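Lipase (Rhizopus chinensis, PDB 6A0W) probably hydrolyses the ester bonds of fats as a class 3 lipase of the alpha/beta-hydrolase clan, with an N-terminal polypeptide segment that regulates its substrate binding affinity. Local coordinates at residues A[3-8]-A[234-239]; A[18-23]-A[273-278]; A[42-47]-A[224-229]. All coordinates share one frame; numbering follows the deposited sequence.

Overall arrangement
In contacts 1 and 2 the N-terminal polypeptide lies against loops of the lipase body; contact 3 packs helix 38-53 on strand 223-228 of the large mixed sheet. Along the chain, segments 3-8, 18-23 and 42-47 come first and 224-229, 234-239 and 273-278 follow, so the segments of contacts 1 and 2 alternate, and contact 3 is nested inside the loops that both close. The centres of contacts 1 and 2 are about 16 Å apart, and Met8 and His235 pack on Val276; the centre of contact 3 lies about 21 Å from the first and 18 Å from the second. The N-terminal polypeptide thus follows loops near the probable catalytic triad, consistent with its regulation of substrate binding.

Contact 1 of 3, residues A[3-8]-A[234-239]; sequences ETVGGM and PHVPPQ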
ATOM      1  N   GLU A   3      12.982  21.129  -4.962  1.00 89.62           N
ATOM      2  CA  GLU A   3      13.093  20.273  -6.132  1.00 75.12           C
ATOM      3  C   GLU A   3      11.685  19.762  -6.459  1.00 69.32           C
ATOM      4  O   GLU A   3      10.817  19.759  -5.582  1.00 55.99           O
ATOM      5  CB  GLU A   3      13.979  19.093  -5.735  1.00 68.22           C
ATOM      6  CG  GLU A   3      15.011  18.666  -6.754  1.00 70.99           C
ATOM      7  CD  GLU A   3      15.730  17.412  -6.297  1.00 84.31           C
ATOM      8  OE1 GLU A   3      16.056  16.579  -7.170  1.00 69.80           O
ATOM      9  OE2 GLU A   3      15.883  17.232  -5.062  1.00 82.67           O
ATOM     10  N   THR A   4      11.492  19.249  -7.671  1.00 61.03           N
ATOM     11  CA  THR A   4      10.238  18.611  -8.056  1.00 61.12           C
ATOM     12  C   THR A   4      10.448  17.292  -8.767  1.00 50.74           C
ATOM     13  O   THR A   4      11.477  17.072  -9.366  1.00 53.12           O
ATOM     14  CB  THR A   4       9.354  19.503  -8.969  1.00 68.09           C
ATOM     15  OG1 THR A   4       9.850  19.491 -10.317  1.00 59.43           O
ATOM     16  CG2 THR A   4       9.260  20.924  -8.426  1.00 61.47           C
ATOM     17  N   VAL A   5       9.456  16.418  -8.691  1.00 48.94           N
ATOM     18  CA  VAL A   5       9.395  15.226  -9.509  1.00 46.46           C
ATOM     19  C   VAL A   5       8.059  15.167 -10.229  1.00 56.49           C
ATOM     20  O   VAL A   5       7.010  15.080  -9.587  1.00 79.78           O
ATOM     21  CB  VAL A   5       9.479  13.952  -8.640  1.00 42.61           C
ATOM     22  CG1 VAL A   5       9.288  12.715  -9.506  1.00 47.93           C
ATOM     23  CG2 VAL A   5      10.805  13.898  -7.918  1.00 50.18           C
ATOM     24  N   GLY A   6       8.078  15.144 -11.556  1.00 62.20           N
ATOM     25  CA  GLY A   6       6.823  15.078 -12.297  1.00 53.00           C
ATOM     26  C   GLY A   6       5.967  16.307 -12.021  1.00 56.05           C
ATOM     27  O   GLY A   6       4.754  16.187 -11.837  1.00 61.77           O
ATOM     28  N   GLY A   7       6.630  17.456 -11.875  1.00 59.19           N
ATOM     29  CA  GLY A   7       5.983  18.753 -11.658  1.00 60.03           C
ATOM     30  C   GLY A   7       5.483  19.004 -10.243  1.00 61.90           C
ATOM     31  O   GLY A   7       4.904  20.047  -9.983  1.00 63.65           O
ATOM     32  N   MET A   8       5.735  18.072  -9.327  1.00 61.10           N
ATOM     33  CA  MET A   8       5.207  18.138  -7.974  1.00 51.62           C
ATOM     34  C   MET A   8       6.327  18.424  -6.996  1.00 50.25           C
ATOM     35  O   MET A   8       7.389  17.798  -7.044  1.00 57.31           O
ATOM     36  CB  MET A   8       4.599  16.798  -7.594  1.00 48.13           C
ATOM     37  CG  MET A   8       4.121  15.960  -8.757  1.00 61.35           C
ATOM     38  SD  MET A   8       2.449  15.448  -8.411  1.00 54.62           S
ATOM     39  CE  MET A   8       1.649  15.511 -10.018  1.00 60.64           C
ATOM     40  N   PRO A 234       1.539   8.968  -3.912  1.00 31.39           N
ATOM     41  CA  PRO A 234       0.436   8.457  -4.723  1.00 27.26           C
ATOM     42  C   PRO A 234       0.235   9.180  -6.041  1.00 29.01           C
ATOM     43  O   PRO A 234      -0.698   8.854  -6.798  1.00 32.36           O
ATOM     44  CB  PRO A 234      -0.788   8.631  -3.804  1.00 26.51           C
ATOM     45  CG  PRO A 234      -0.204   8.458  -2.423  1.00 27.60           C
ATOM     46  CD  PRO A 234       1.155   9.099  -2.482  1.00 27.61           C
ATOM     47  N   HIS A 235       1.040  10.205  -6.256  1.00 30.67           N
ATOM     48  CA  HIS A 235       0.975  10.985  -7.467  1.00 33.32           C
ATOM     49  C   HIS A 235       2.147  10.713  -8.395  1.00 35.55           C
ATOM     50  O   HIS A 235       2.341  11.466  -9.348  1.00 28.11           O
ATOM     51  CB  HIS A 235       0.908  12.487  -7.122  1.00 31.46           C
ATOM     52  CG  HIS A 235      -0.224  12.816  -6.204  1.00 31.55           C
ATOM     53  ND1 HIS A 235      -1.537  12.747  -6.623  1.00 30.30           N
ATOM     54  CD2 HIS A 235      -0.263  12.934  -4.855  1.00 30.83           C
ATOM     55  CE1 HIS A 235      -2.332  12.935  -5.577  1.00 36.76           C
ATOM     56  NE2 HIS A 235      -1.590  13.027  -4.487  1.00 32.83           N
ATOM     57  N   VAL A 236       2.904   9.649  -8.139  1.00 31.28           N
ATOM     58  CA  VAL A 236       3.933   9.214  -9.083  1.00 29.61           C
ATOM     59  C   VAL A 236       3.777   7.701  -9.268  1.00 31.14           C
ATOM     60  O   VAL A 236       3.298   7.013  -8.368  1.00 31.08           O
ATOM     61  CB  VAL A 236       5.370   9.519  -8.590  1.00 28.34           C
ATOM     62  CG1 VAL A 236       5.553  10.978  -8.260  1.00 32.67           C
ATOM     63  CG2 VAL A 236       5.704   8.676  -7.379  1.00 38.19           C
ATOM     64  N   PRO A 237       4.280   7.147 -10.372  1.00 32.93           N
ATOM     65  CA  PRO A 237       4.682   7.871 -11.572  1.00 34.01           C
ATOM     66  C   PRO A 237       3.525   8.626 -12.197  1.00 32.08           C
ATOM     67  O   PRO A 237       2.374   8.344 -11.890  1.00 32.86           O
ATOM     68  CB  PRO A 237       5.083   6.744 -12.528  1.00 36.98           C
ATOM     69  CG  PRO A 237       5.425   5.593 -11.677  1.00 36.00           C
ATOM     70  CD  PRO A 237       4.650   5.727 -10.407  1.00 38.17           C
ATOM     71  N   PRO A 238       3.796   9.413 -13.223  1.00 37.32           N
ATOM     72  CA  PRO A 238       2.744  10.302 -13.732  1.00 38.82           C
ATOM     73  C   PRO A 238       1.694   9.578 -14.562  1.00 38.52           C
ATOM     74  O   PRO A 238       2.013   8.679 -15.343  1.00 34.93           O
ATOM     75  CB  PRO A 238       3.529  11.271 -14.621  1.00 46.92           C
ATOM     76  CG  PRO A 238       4.944  11.192 -14.111  1.00 42.08           C
ATOM     77  CD  PRO A 238       5.106   9.734 -13.802  1.00 39.43           C
ATOM     78  N   GLN A 239       0.437   9.965 -14.410  1.00 35.63           N
ATOM     79  CA  GLN A 239      -0.580   9.575 -15.382  1.00 40.35           C
ATOM     80  C   GLN A 239      -0.163   9.793 -16.846  1.00 39.73           C
ATOM     81  O   GLN A 239      -0.432   8.952 -17.694  1.00 44.42           O
ATOM     82  CB  GLN A 239      -1.866  10.351 -15.119  1.00 46.47           C
ATOM     83  CG  GLN A 239      -3.017   9.528 -14.611  1.00 56.92           C
ATOM     84  CD  GLN A 239      -4.265  10.369 -14.486  1.00 40.18           C
ATOM     85  OE1 GLN A 239      -4.287  11.332 -13.728  1.00 54.43           O
ATOM     86  NE2 GLN A 239      -5.232  10.098 -15.322  1.00 61.45           N
TER
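Met8 lays its sulfur against the beta carbon of His235, SD to CB 3.6 Å, and the two side chains cross at about a right angle. The sulfur is oblique to the imidazole, 5.3 Å from the ring centroid and 56° off the ring normal, so the contact rests more on the CB than on the ring. His235 O lies close by as well, 4.1 Å from Met8 SD. Chi1 of -26°, off a staggered value, and bends at chi2 and chi3 fold the chain so that SD rather than the CE methyl makes the closest approach.

A second, looser touch comes from Val5, whose CG1 meets CG1 of Val236 methyl to methyl at 4.3 Å. To one side of these two touches, Gly6 passes the ring of Pro238, with Gly6 CA 4.7 Å from Pro238 CG. No hydrogen bond crosses the interface; it is held by van der Waals packing.

Val5 and Met8 face the same loop because they are the paired ends of a tight beta hairpin. A type I' turn runs from Val5 to Met8 with Gly6 and Gly7 at its corners, both at positive phi, which suits glycine. Val5 N bonds to Met8 O at 3.0 Å, and Met8 N returns a bond to Val5 O at 3.3 Å. The opposing loop is shaped by a cis peptide before Pro237, while Pro234 O and Pro237 O are bonded to His245 and Arg206.

The hairpin, strands 4-5 and 8-9, forms a two-stranded sheet of its own, apart from the main sheet, over the loop joining strand 223-228 to strand 248-252. Met8 also touches Val276 and Thr279 of a later loop, and His235 approaches the probable Ser172-His284-Asp231 triad without touching it.

Contact 2 of 3, residues A[18-23]-A[273-278]; sequences PIPATS and NSIVPF
With chi1 at 59°, Ile275 holds CG1 between its backbone N and carbonyl carbon and puts CG2 anti to the carbonyl carbon, turned to Ile19; chi2 of 76° then leads CD1 away from segment 18-23. In Ile19, chi1 of -65° sets CG1 anti to the carbonyl carbon and CG2 anti to the backbone N. The single methyl CG2 of Ile275 thereby meets both branches of Ile19, 3.9 Å from its CG1 and 4.0 Å from its CG2. The two side chains run obliquely past one another.

Pro20 brings its ring carbon CD to the same methyl, 4.2 Å from Ile275 CG2. The contact is a small apolar one, without a hydrogen bond between the segments. Ile275 is the buried partner, whereas Ile19 and Pro20 lie nearer the surface.

Segment 18-23 is an extended piece without regular structure, and its polar ties run to the body of the enzyme: Pro20 O and Thr22 OG1 both accept from Lys253 NZ. Just beyond, Ser23 is poorly ordered and residues 24-31 are not modelled. The partner segment leaves a short 3-10 turn and is held folded by Phe278 N bonding to Ile275 O at 2.9 Å and by Ser274 OG bonding to Cys271 O.

Both segments are loops that meet beside the main sheet. Trp251 of strand 248-252 is touched by Ile19, Ser274 and Ile275, and Arg230, just after strand 223-228, is touched by both isoleucines.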
ATOM      1  N   PRO A  18      -4.602  26.466   1.149  1.00 65.87           N
ATOM      2  CA  PRO A  18      -5.173  25.497   2.070  1.00 48.26           C
ATOM      3  C   PRO A  18      -5.813  24.355   1.298  1.00 38.30           C
ATOM      4  O   PRO A  18      -6.235  24.531   0.154  1.00 44.05           O
ATOM      5  CB  PRO A  18      -6.248  26.308   2.788  1.00 50.74           C
ATOM      6  CG  PRO A  18      -5.773  27.719   2.720  1.00 55.77           C
ATOM      7  CD  PRO A  18      -5.152  27.818   1.363  1.00 58.10           C
ATOM      8  N   ILE A  19      -5.923  23.194   1.917  1.00 39.77           N
ATOM      9  CA  ILE A  19      -6.627  22.087   1.245  1.00 42.09           C
ATOM     10  C   ILE A  19      -8.104  22.421   1.089  1.00 37.37           C
ATOM     11  O   ILE A  19      -8.761  22.652   2.086  1.00 43.42           O
ATOM     12  CB  ILE A  19      -6.511  20.790   2.063  1.00 34.81           C
ATOM     13  CG1 ILE A  19      -5.043  20.325   2.113  1.00 36.38           C
ATOM     14  CG2 ILE A  19      -7.350  19.688   1.450  1.00 40.37           C
ATOM     15  CD1 ILE A  19      -4.824  19.171   3.082  1.00 35.05           C
ATOM     16  N   PRO A  20      -8.651  22.355  -0.139  1.00 44.33           N
ATOM     17  CA  PRO A  20     -10.004  22.860  -0.400  1.00 43.63           C
ATOM     18  C   PRO A  20     -11.075  21.946   0.131  1.00 39.13           C
ATOM     19  O   PRO A  20     -10.802  20.778   0.374  1.00 36.63           O
ATOM     20  CB  PRO A  20     -10.088  22.924  -1.928  1.00 48.43           C
ATOM     21  CG  PRO A  20      -8.660  22.923  -2.386  1.00 56.48           C
ATOM     22  CD  PRO A  20      -7.968  22.025  -1.398  1.00 51.86           C
ATOM     23  N   ALA A  21     -12.219  22.533   0.486  1.00 37.15           N
ATOM     24  CA  ALA A  21     -13.274  21.827   1.231  1.00 37.71           C
ATOM     25  C   ALA A  21     -13.798  20.753   0.294  1.00 37.63           C
ATOM     26  O   ALA A  21     -13.773  20.960  -0.915  1.00 39.51           O
ATOM     27  CB  ALA A  21     -14.399  22.800   1.592  1.00 41.78           C
ATOM     28  N   THR A  22     -14.300  19.629   0.793  1.00 38.49           N
ATOM     29  CA  THR A  22     -14.877  18.661  -0.145  1.00 60.46           C
ATOM     30  C   THR A  22     -16.325  18.572   0.233  1.00 61.06           C
ATOM     31  O   THR A  22     -16.602  18.433   1.407  1.00 53.88           O
ATOM     32  CB  THR A  22     -14.195  17.241  -0.207  1.00 79.56           C
ATOM     33  OG1 THR A  22     -13.678  16.821   1.066  1.00 62.26           O
ATOM     34  CG2 THR A  22     -13.054  17.198  -1.281  1.00 62.81           C
ATOM     35  N   SER A  23     -17.239  18.804  -0.709  1.00 63.48           N
ATOM     36  CA  SER A  23     -18.631  18.338  -0.509  1.00 83.57           C
ATOM     37  C   SER A  23     -18.814  16.889  -0.991  1.00 77.93           C
ATOM     38  O   SER A  23     -19.050  15.968  -0.194  1.00 71.83           O
ATOM     39  CB  SER A  23     -19.647  19.278  -1.173  1.00 69.33           C
ATOM     40  OG  SER A  23     -19.204  19.691  -2.453  1.00 74.64           O
ATOM     41  N   ASN A 273      -5.850  14.080  -5.540  1.00 31.64           N
ATOM     42  CA  ASN A 273      -5.420  14.709  -6.790  1.00 31.70           C
ATOM     43  C   ASN A 273      -5.806  16.183  -6.845  1.00 36.10           C
ATOM     44  O   ASN A 273      -5.220  16.934  -7.622  1.00 35.12           O
ATOM     45  CB  ASN A 273      -5.988  13.995  -8.017  1.00 29.72           C
ATOM     46  CG  ASN A 273      -5.361  12.633  -8.216  1.00 34.95           C
ATOM     47  OD1 ASN A 273      -4.216  12.418  -7.827  1.00 32.87           O
ATOM     48  ND2 ASN A 273      -6.096  11.716  -8.827  1.00 27.24           N
ATOM     49  N   SER A 274      -6.733  16.589  -5.986  1.00 36.86           N
ATOM     50  CA  SER A 274      -7.146  18.005  -5.872  1.00 38.94           C
ATOM     51  C   SER A 274      -6.083  18.906  -5.251  1.00 43.08           C
ATOM     52  O   SER A 274      -6.210  20.099  -5.403  1.00 39.03           O
ATOM     53  CB  SER A 274      -8.464  18.148  -5.071  1.00 35.81           C
ATOM     54  OG  SER A 274      -8.294  17.913  -3.693  1.00 35.00           O
ATOM     55  N   ILE A 275      -5.064  18.378  -4.556  1.00 39.57           N
ATOM     56  CA  ILE A 275      -3.986  19.229  -4.031  1.00 33.88           C
ATOM     57  C   ILE A 275      -2.700  19.306  -4.903  1.00 42.86           C
ATOM     58  O   ILE A 275      -1.770  20.055  -4.602  1.00 38.81           O
ATOM     59  CB  ILE A 275      -3.633  18.928  -2.552  1.00 40.73           C
ATOM     60  CG1 ILE A 275      -3.191  17.470  -2.311  1.00 39.31           C
ATOM     61  CG2 ILE A 275      -4.811  19.253  -1.646  1.00 39.30           C
ATOM     62  CD1 ILE A 275      -1.790  17.169  -2.779  1.00 35.68           C
ATOM     63  N   VAL A 276      -2.680  18.609  -6.023  1.00 36.55           N
ATOM     64  CA  VAL A 276      -1.545  18.599  -6.928  1.00 38.84           C
ATOM     65  C   VAL A 276      -1.428  19.989  -7.554  1.00 43.02           C
ATOM     66  O   VAL A 276      -2.441  20.534  -7.899  1.00 39.92           O
ATOM     67  CB  VAL A 276      -1.799  17.528  -7.997  1.00 39.68           C
ATOM     68  CG1 VAL A 276      -0.954  17.713  -9.244  1.00 45.90           C
ATOM     69  CG2 VAL A 276      -1.567  16.137  -7.418  1.00 38.64           C
ATOM     70  N   PRO A 277      -0.253  20.619  -7.599  1.00 48.44           N
ATOM     71  CA  PRO A 277       1.070  19.969  -7.450  1.00 41.12           C
ATOM     72  C   PRO A 277       1.765  20.330  -6.146  1.00 43.57           C
ATOM     73  O   PRO A 277       2.979  20.164  -5.980  1.00 36.28           O
ATOM     74  CB  PRO A 277       1.857  20.524  -8.643  1.00 46.77           C
ATOM     75  CG  PRO A 277       1.285  21.911  -8.826  1.00 47.86           C
ATOM     76  CD  PRO A 277      -0.204  21.762  -8.537  1.00 43.83           C
ATOM     77  N   PHE A 278       0.973  20.761  -5.186  1.00 35.31           N
ATOM     78  CA  PHE A 278       1.500  21.164  -3.907  1.00 38.06           C
ATOM     79  C   PHE A 278       1.541  19.955  -2.996  1.00 35.42           C
ATOM     80  O   PHE A 278       0.735  19.822  -2.072  1.00 38.38           O
ATOM     81  CB  PHE A 278       0.643  22.299  -3.311  1.00 43.44           C
ATOM     82  CG  PHE A 278       0.562  23.516  -4.194  1.00 50.40           C
ATOM     83  CD1 PHE A 278       1.642  24.375  -4.304  1.00 65.46           C
ATOM     84  CD2 PHE A 278      -0.568  23.777  -4.940  1.00 55.31           C
ATOM     85  CE1 PHE A 278       1.587  25.492  -5.107  1.00 66.18           C
ATOM     86  CE2 PHE A 278      -0.621  24.881  -5.764  1.00 62.00           C
ATOM     87  CZ  PHE A 278       0.453  25.741  -5.843  1.00 68.60           C
TER

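Contact 3 of 3, residues A[42-47]-A[224-229]; sequences KELTNY and HRTVHK. With SO4 (sulfate ion), chain C.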
ATOM      1  N   LYS A  42     -11.040   3.341  11.789  1.00 32.43           N
ATOM      2  CA  LYS A  42     -10.359   2.411  12.665  1.00 33.26           C
ATOM      3  C   LYS A  42      -9.728   1.247  11.893  1.00 36.22           C
ATOM      4  O   LYS A  42      -8.647   0.753  12.220  1.00 32.35           O
ATOM      5  CB  LYS A  42     -11.338   1.868  13.686  1.00 40.70           C
ATOM      6  CG  LYS A  42     -10.687   1.059  14.792  1.00 48.97           C
ATOM      7  CD  LYS A  42     -11.724   0.739  15.856  1.00 62.55           C
ATOM      8  CE  LYS A  42     -11.123   0.745  17.251  1.00 73.89           C
ATOM      9  NZ  LYS A  42     -11.008  -0.643  17.769  1.00 86.24           N
ATOM     10  N   GLU A  43     -10.427   0.766  10.881  1.00 38.25           N
ATOM     11  CA  GLU A  43      -9.945  -0.406  10.179  1.00 35.20           C
ATOM     12  C   GLU A  43      -8.769  -0.021   9.276  1.00 28.70           C
ATOM     13  O   GLU A  43      -7.752  -0.722   9.232  1.00 30.11           O
ATOM     14  CB  GLU A  43     -11.099  -1.042   9.400  1.00 37.06           C
ATOM     15  CG  GLU A  43     -10.634  -1.908   8.256  1.00 44.14           C
ATOM     16  CD  GLU A  43     -11.798  -2.496   7.516  1.00 56.48           C
ATOM     17  OE1 GLU A  43     -12.239  -1.883   6.516  1.00 65.23           O
ATOM     18  OE2 GLU A  43     -12.235  -3.571   7.950  1.00 50.88           O
ATOM     19  N   LEU A  44      -8.853   1.145   8.633  1.00 26.25           N
ATOM     20  CA  LEU A  44      -7.741   1.615   7.816  1.00 31.01           C
ATOM     21  C   LEU A  44      -6.526   1.864   8.700  1.00 36.47           C
ATOM     22  O   LEU A  44      -5.389   1.533   8.344  1.00 30.84           O
ATOM     23  CB  LEU A  44      -8.095   2.894   7.066  1.00 28.74           C
ATOM     24  CG  LEU A  44      -9.294   2.749   6.152  1.00 31.65           C
ATOM     25  CD1 LEU A  44      -9.762   4.148   5.748  1.00 33.16           C
ATOM     26  CD2 LEU A  44      -8.921   1.904   4.926  1.00 34.25           C
ATOM     27  N   THR A  45      -6.783   2.364   9.905  1.00 34.04           N
ATOM     28  CA  THR A  45      -5.721   2.698  10.833  1.00 31.69           C
ATOM     29  C   THR A  45      -5.013   1.416  11.224  1.00 28.29           C
ATOM     30  O   THR A  45      -3.788   1.400  11.406  1.00 30.08           O
ATOM     31  CB  THR A  45      -6.281   3.425  12.098  1.00 28.40           C
ATOM     32  OG1 THR A  45      -6.819   4.690  11.709  1.00 31.45           O
ATOM     33  CG2 THR A  45      -5.217   3.671  13.109  1.00 29.71           C
ATOM     34  N   ASN A  46      -5.796   0.381  11.491  1.00 28.21           N
ATOM     35  CA  ASN A  46      -5.225  -0.850  12.053  1.00 34.03           C
ATOM     36  C   ASN A  46      -4.252  -1.544  11.045  1.00 37.64           C
ATOM     37  O   ASN A  46      -3.127  -1.920  11.391  1.00 34.64           O
ATOM     38  CB  ASN A  46      -6.346  -1.759  12.549  1.00 37.50           C
ATOM     39  CG  ASN A  46      -6.878  -1.342  13.950  1.00 65.00           C
ATOM     40  OD1 ASN A  46      -7.026  -2.186  14.824  1.00 80.34           O
ATOM     41  ND2 ASN A  46      -7.089  -0.032  14.189  1.00 61.98           N
ATOM     42  N   TYR A  47      -4.644  -1.562   9.779  1.00 30.78           N
ATOM     43  CA  TYR A  47      -3.818  -2.088   8.702  1.00 31.18           C
ATOM     44  C   TYR A  47      -2.670  -1.159   8.292  1.00 35.31           C
ATOM     45  O   TYR A  47      -1.614  -1.647   7.862  1.00 30.25           O
ATOM     46  CB  TYR A  47      -4.722  -2.460   7.511  1.00 31.95           C
ATOM     47  CG  TYR A  47      -5.761  -3.529   7.864  1.00 26.89           C
ATOM     48  CD1 TYR A  47      -5.442  -4.563   8.748  1.00 33.32           C
ATOM     49  CD2 TYR A  47      -7.025  -3.525   7.304  1.00 29.37           C
ATOM     50  CE1 TYR A  47      -6.361  -5.537   9.079  1.00 35.20           C
ATOM     51  CE2 TYR A  47      -7.950  -4.510   7.610  1.00 28.95           C
ATOM     52  CZ  TYR A  47      -7.588  -5.537   8.449  1.00 35.11           C
ATOM     53  OH  TYR A  47      -8.507  -6.450   8.849  1.00 31.27           O
ATOM     54  N   HIS A 224      -7.743  -0.961  -1.137  1.00 29.87           N
ATOM     55  CA  HIS A 224      -7.934   0.307  -0.439  1.00 29.07           C
ATOM     56  C   HIS A 224      -6.659   1.126  -0.523  1.00 26.27           C
ATOM     57  O   HIS A 224      -5.581   0.631  -0.188  1.00 29.75           O
ATOM     58  CB  HIS A 224      -8.239   0.030   1.032  1.00 28.01           C
ATOM     59  CG  HIS A 224      -9.461  -0.782   1.250  1.00 29.06           C
ATOM     60  ND1 HIS A 224     -10.692  -0.209   1.498  1.00 33.12           N
ATOM     61  CD2 HIS A 224      -9.632  -2.122   1.356  1.00 32.90           C
ATOM     62  CE1 HIS A 224     -11.578  -1.171   1.680  1.00 30.98           C
ATOM     63  NE2 HIS A 224     -10.955  -2.337   1.630  1.00 30.21           N
ATOM     64  N   ARG A 225      -6.758   2.331  -1.083  1.00 28.35           N
ATOM     65  CA  ARG A 225      -5.618   3.234  -1.134  1.00 28.35           C
ATOM     66  C   ARG A 225      -5.849   4.430  -0.198  1.00 27.22           C
ATOM     67  O   ARG A 225      -6.487   5.414  -0.582  1.00 27.24           O
ATOM     68  CB  ARG A 225      -5.380   3.742  -2.544  1.00 26.27           C
ATOM     69  CG  ARG A 225      -5.081   2.645  -3.556  1.00 28.41           C
ATOM     70  CD  ARG A 225      -4.638   3.207  -4.883  1.00 26.52           C
ATOM     71  NE  ARG A 225      -5.629   4.077  -5.478  1.00 31.54           N
ATOM     72  CZ  ARG A 225      -5.613   5.405  -5.431  1.00 36.20           C
ATOM     73  NH1 ARG A 225      -4.620   6.046  -4.811  1.00 34.43           N
ATOM     74  NH2 ARG A 225      -6.545   6.091  -6.105  1.00 30.96           N
ATOM     75  N   THR A 226      -5.237   4.373   0.973  1.00 27.18           N
ATOM     76  CA  THR A 226      -5.233   5.510   1.886  1.00 28.99           C
ATOM     77  C   THR A 226      -4.106   6.480   1.556  1.00 29.82           C
ATOM     78  O   THR A 226      -3.009   6.071   1.159  1.00 27.31           O
ATOM     79  CB  THR A 226      -5.176   5.063   3.338  1.00 26.06           C
ATOM     80  OG1 THR A 226      -6.314   4.246   3.615  1.00 25.68           O
ATOM     81  CG2 THR A 226      -5.145   6.301   4.286  1.00 33.82           C
ATOM     82  N   VAL A 227      -4.478   7.749   1.438  1.00 28.13           N
ATOM     83  CA  VAL A 227      -3.550   8.817   1.165  1.00 29.66           C
ATOM     84  C   VAL A 227      -3.627   9.973   2.144  1.00 35.49           C
ATOM     85  O   VAL A 227      -4.714  10.360   2.567  1.00 32.90           O
ATOM     86  CB  VAL A 227      -3.412   9.202  -0.317  1.00 35.42           C
ATOM     87  CG1 VAL A 227      -4.191   8.358  -1.277  1.00 35.65           C
ATOM     88  CG2 VAL A 227      -3.308  10.663  -0.628  1.00 32.94           C
ATOM     89  N   HIS A 228      -2.460  10.296   2.694  1.00 29.82           N
ATOM     90  CA  HIS A 228      -2.304  11.269   3.787  1.00 31.95           C
ATOM     91  C   HIS A 228      -2.001  12.648   3.262  1.00 35.27           C
ATOM     92  O   HIS A 228      -0.905  12.951   2.720  1.00 33.75           O
ATOM     93  CB  HIS A 228      -1.226  10.861   4.772  1.00 33.14           C
ATOM     94  CG  HIS A 228      -1.026  11.850   5.890  1.00 36.39           C
ATOM     95  ND1 HIS A 228       0.139  12.573   6.041  1.00 30.92           N
ATOM     96  CD2 HIS A 228      -1.818  12.184   6.944  1.00 32.12           C
ATOM     97  CE1 HIS A 228       0.074  13.273   7.164  1.00 38.20           C
ATOM     98  NE2 HIS A 228      -1.119  13.093   7.704  1.00 38.43           N
ATOM     99  N   LYS A 229      -3.031  13.479   3.389  1.00 31.89           N
ATOM    100  CA  LYS A 229      -2.969  14.871   2.985  1.00 29.67           C
ATOM    101  C   LYS A 229      -2.255  15.077   1.659  1.00 27.92           C
ATOM    102  O   LYS A 229      -2.797  14.704   0.612  1.00 32.36           O
ATOM    103  CB  LYS A 229      -2.335  15.684   4.112  1.00 28.68           C
ATOM    104  CG  LYS A 229      -3.127  15.647   5.406  1.00 32.73           C
ATOM    105  CD  LYS A 229      -2.511  16.482   6.514  1.00 34.16           C
ATOM    106  CE  LYS A 229      -3.139  16.100   7.825  1.00 43.82           C
ATOM    107  NZ  LYS A 229      -2.630  16.913   8.937  1.00 40.55           N
TER
HETATM  108  S   SO4 C 402      -2.407  12.206  10.630  1.00 57.56           S
HETATM  109  O1  SO4 C 402      -1.102  11.671  11.011  1.00 42.80           O
HETATM  110  O2  SO4 C 402      -2.211  13.588  10.145  1.00 47.77           O
HETATM  111  O3  SO4 C 402      -3.305  12.202  11.797  1.00 45.54           O
HETATM  112  O4  SO4 C 402      -2.979  11.345   9.567  1.00 42.36           O
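Ahead of Leu44, the residue through which helix 38-53 touches His224 and Thr226, Glu43 extends its carboxylate in the direction of the His224 ring; OE1 remains 5.1 Å from NE2, a separation at which any charge attraction would be modest. Leu44 follows and carries the packing. With CG beside the backbone N (chi1 -59°), the side chain is directed at the strand and sets CD2 closest to Thr226 OG1, at 3.7 Å, with CD1 at 4.1 Å. That hydroxyl is not without a polar partner, being hydrogen-bonded to Ser250 OG on the adjacent strand. Leu44 CD2 also reaches His224 CB at 4.4 Å, oblique to the ring. Leu44 touches Tyr200 and Ser250 too, so this one side chain spans strands 197-202, 223-228 and 248-252. This is helix-on-sheet packing of the alpha/beta-hydrolase fold, with helix 38-53 covering one face of the mixed sheet. Tyr47, further along, reaches Tyr200 at an interplanar angle of about 55°, while His224 stacks on that same tyrosine.

At the end of the strand a sulfate ion, probably from the crystallisation liquor, is bound. His228 NE2 donates to sulfate O2, 2.7 Å away, with an N-H...O angle of 154° and the oxygen close to the ring plane. Lys229 lays CG 3.9 Å above the His228 plane, toward the rim. ND1 of the His228 ring bonds to Asp283 O, and Lys229 NZ forms a salt bridge with Glu254; with both of its nitrogens placed against acceptors, the imidazole may well be protonated. The sulfate is also hydrogen-bonded by the backbone N atoms of Phe288 and Gly289.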